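Local coordinates for ACYL carrier protein ACPA (Mycobacterium tuberculosis, PDB 2CGQ) that probably serves as an acyl carrier protein, holding acyl chains as thioesters on a phosphopantetheine arm, at residues Ala30-Ile35 against Asp90-Val95. Numbering follows the deposited sequence. Where two conformers were deposited one is given.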
ATOM      1  N   ALA A  30       8.311   4.997   3.849  1.00 31.05           N
ATOM      2  CA  ALA A  30       7.306   5.895   3.301  1.00 30.61           C
ATOM      3  C   ALA A  30       6.009   5.182   2.996  1.00 29.35           C
ATOM      4  O   ALA A  30       4.917   5.703   3.251  1.00 28.44           O
ATOM      5  CB  ALA A  30       7.826   6.553   2.066  1.00 30.07           C
ATOM      6  N   ILE A  31       6.095   3.965   2.452  1.00 28.82           N
ATOM      7  CA  ILE A  31       4.859   3.237   2.154  1.00 28.91           C
ATOM      8  C   ILE A  31       4.155   2.902   3.458  1.00 28.81           C
ATOM      9  O   ILE A  31       2.924   3.013   3.550  1.00 30.20           O
ATOM     10  CB  ILE A  31       5.128   1.997   1.279  1.00 27.74           C
ATOM     11  CG1 ILE A  31       5.595   2.460  -0.118  1.00 28.72           C
ATOM     12  CG2 ILE A  31       3.913   1.111   1.228  1.00 28.14           C
ATOM     13  CD1 ILE A  31       6.197   1.316  -0.967  1.00 28.15           C
ATOM     14  N   ASN A  32       4.925   2.496   4.477  1.00 30.61           N
ATOM     15  CA  ASN A  32       4.362   2.190   5.798  1.00 29.06           C
ATOM     16  C   ASN A  32       3.674   3.388   6.385  1.00 29.74           C
ATOM     17  O   ASN A  32       2.565   3.272   6.915  1.00 29.75           O
ATOM     18  CB  ASN A  32       5.430   1.705   6.777  1.00 30.01           C
ATOM     19  CG  ASN A  32       6.042   0.402   6.376  1.00 28.26           C
ATOM     20  OD1 ASN A  32       5.503  -0.350   5.525  1.00 27.51           O
ATOM     21  ND2 ASN A  32       7.172   0.085   7.010  1.00 27.15           N
ATOM     22  N   ALA A  33       4.316   4.550   6.293  1.00 29.26           N
ATOM     23  CA  ALA A  33       3.713   5.804   6.807  1.00 28.39           C
ATOM     24  C   ALA A  33       2.370   6.092   6.113  1.00 28.66           C
ATOM     25  O   ALA A  33       1.427   6.495   6.792  1.00 27.83           O
ATOM     26  CB  ALA A  33       4.660   6.957   6.613  1.00 28.04           C
ATOM     27  N   THR A  34       2.294   5.880   4.794  1.00 28.08           N
ATOM     28  CA  THR A  34       1.051   6.124   4.036  1.00 27.82           C
ATOM     29  C   THR A  34      -0.026   5.140   4.493  1.00 26.36           C
ATOM     30  O   THR A  34      -1.207   5.498   4.716  1.00 25.24           O
ATOM     31  CB  THR A  34       1.352   6.024   2.522  1.00 28.23           C
ATOM     32  OG1 THR A  34       2.252   7.133   2.188  1.00 30.92           O
ATOM     33  CG2 THR A  34       0.064   6.077   1.672  1.00 27.47           C
ATOM     34  N   ILE A  35       0.363   3.872   4.605  1.00 26.23           N
ATOM     35  CA  ILE A  35      -0.541   2.861   5.155  1.00 25.64           C
ATOM     36  C   ILE A  35      -1.070   3.267   6.541  1.00 26.98           C
ATOM     37  O   ILE A  35      -2.258   3.225   6.822  1.00 26.13           O
ATOM     38  CB  ILE A  35       0.153   1.484   5.201  1.00 25.70           C
ATOM     39  CG1 ILE A  35       0.285   0.944   3.766  1.00 24.52           C
ATOM     40  CG2 ILE A  35      -0.650   0.563   6.096  1.00 26.61           C
ATOM     41  CD1 ILE A  35       1.162  -0.391   3.633  1.00 25.50           C
ATOM     42  N   ASP A  90       3.450  -6.885  -1.465  1.00 25.12           N
ATOM     43  CA  ASP A  90       2.971  -6.720  -2.874  1.00 26.74           C
ATOM     44  C   ASP A  90       2.918  -5.200  -3.186  1.00 26.79           C
ATOM     45  O   ASP A  90       3.286  -4.738  -4.278  1.00 25.92           O
ATOM     46  CB  ASP A  90       1.563  -7.267  -3.043  1.00 27.22           C
ATOM     47  CG  ASP A  90       1.461  -8.776  -2.925  1.00 25.99           C
ATOM     48  OD1 ASP A  90       2.477  -9.501  -3.112  1.00 27.06           O
ATOM     49  OD2 ASP A  90       0.315  -9.208  -2.680  1.00 25.82           O
ATOM     50  N   VAL A  91       2.503  -4.427  -2.184  1.00 27.11           N
ATOM     51  CA  VAL A  91       2.532  -2.950  -2.289  1.00 27.27           C
ATOM     52  C   VAL A  91       3.979  -2.449  -2.488  1.00 27.77           C
ATOM     53  O   VAL A  91       4.263  -1.629  -3.394  1.00 28.40           O
ATOM     54  CB  VAL A  91       1.923  -2.277  -1.050  1.00 26.34           C
ATOM     55  CG1 VAL A  91       1.913  -0.741  -1.236  1.00 28.43           C
ATOM     56  CG2 VAL A  91       0.506  -2.713  -0.802  1.00 26.87           C
ATOM     57  N   TYR A  92       4.938  -2.955  -1.683  1.00 26.99           N
ATOM     58  CA  TYR A  92       6.342  -2.578  -1.861  1.00 28.02           C
ATOM     59  C   TYR A  92       6.844  -2.870  -3.253  1.00 29.11           C
ATOM     60  O   TYR A  92       7.501  -2.065  -3.855  1.00 29.22           O
ATOM     61  CB  TYR A  92       7.248  -3.285  -0.835  1.00 26.98           C
ATOM     62  CG  TYR A  92       6.995  -3.039   0.626  1.00 26.33           C
ATOM     63  CD1 TYR A  92       6.314  -1.950   1.110  1.00 25.26           C
ATOM     64  CD2 TYR A  92       7.603  -3.870   1.581  1.00 27.97           C
ATOM     65  CE1 TYR A  92       6.171  -1.735   2.500  1.00 26.73           C
ATOM     66  CE2 TYR A  92       7.478  -3.658   2.942  1.00 28.59           C
ATOM     67  CZ  TYR A  92       6.787  -2.613   3.413  1.00 28.94           C
ATOM     68  OH  TYR A  92       6.683  -2.505   4.781  1.00 28.08           O
ATOM     69  N   THR A  93       6.535  -4.042  -3.793  1.00 28.99           N
ATOM     70  CA  THR A  93       7.137  -4.426  -5.080  1.00 29.39           C
ATOM     71  C   THR A  93       6.418  -3.658  -6.198  1.00 29.41           C
ATOM     72  O   THR A  93       7.034  -3.371  -7.233  1.00 30.55           O
ATOM     73  CB  THR A  93       7.146  -5.960  -5.267  1.00 29.26           C
ATOM     74  OG1 THR A  93       5.828  -6.420  -5.136  1.00 30.58           O
ATOM     75  CG2 THR A  93       7.893  -6.579  -4.202  1.00 29.49           C
ATOM     76  N   SER A  94       5.171  -3.255  -5.976  1.00 29.39           N
ATOM     77  CA  SER A  94       4.433  -2.441  -6.985  1.00 30.31           C
ATOM     78  C   SER A  94       5.057  -1.058  -7.131  1.00 31.15           C
ATOM     79  O   SER A  94       5.112  -0.517  -8.260  1.00 31.94           O
ATOM     80  CB  SER A  94       2.947  -2.296  -6.674  0.65 30.78           C
ATOM     81  OG  SER A  94       2.186  -3.400  -7.101  0.65 31.47           O
ATOM     82  N   VAL A  95       5.514  -0.475  -6.019  1.00 30.03           N
ATOM     83  CA  VAL A  95       6.222   0.784  -6.066  1.00 31.30           C
ATOM     84  C   VAL A  95       7.682   0.580  -6.495  1.00 32.18           C
ATOM     85  O   VAL A  95       8.217   1.389  -7.256  1.00 32.74           O
ATOM     86  CB  VAL A  95       6.148   1.479  -4.710  1.00 31.40           C
ATOM     87  CG1 VAL A  95       6.946   2.768  -4.684  1.00 31.54           C
ATOM     88  CG2 VAL A  95       4.666   1.701  -4.342  1.00 29.57           C
TER
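The first and last helices of the acyl carrier protein four-helix fold meet here, with Ile31 of helix 27-39 set among Val91, Tyr92 and Val95 of helix 88-96. The two short segments run closer to antiparallel than to parallel. Their axes are 10.9 Å apart at closest approach, and the contact is made by side chains. Ile31 does most of the apolar work with its two branches. A chi1 of -67° puts CG1 beside the backbone N and leaves CG2 anti to it. Ile31 CG2 lies 3.7 Å from Val91 CG1, where the two side chains lie alongside each other, pointing opposite ways. Ile31 CG2 also lies at the edge of the Tyr92 ring, in its plane, 3.8 Å from Tyr92 CE1. The other branch is extended. Its tip, Ile31 CD1, meets Val95 CG2 end to end at 3.7 Å. This packing is part of the buried core of the small domain. Val91 also touches Leu69 of helix 59-73, and Val95 touches Met27, one turn before Ile31. Ile35, on the same side of its helix as Ile31, packs on Leu65 and Ile45. One polar link joins the helices beside this apolar patch. The Asn32 side chain comes across that of Tyr92, and its amide is turned 46° from the ring plane. The phenol is the donor: Tyr92 OH gives its proton to Asn32 OD1 at 2.6 Å, in the carbonyl plane and on a lone pair, with a C=O...O angle of 120°.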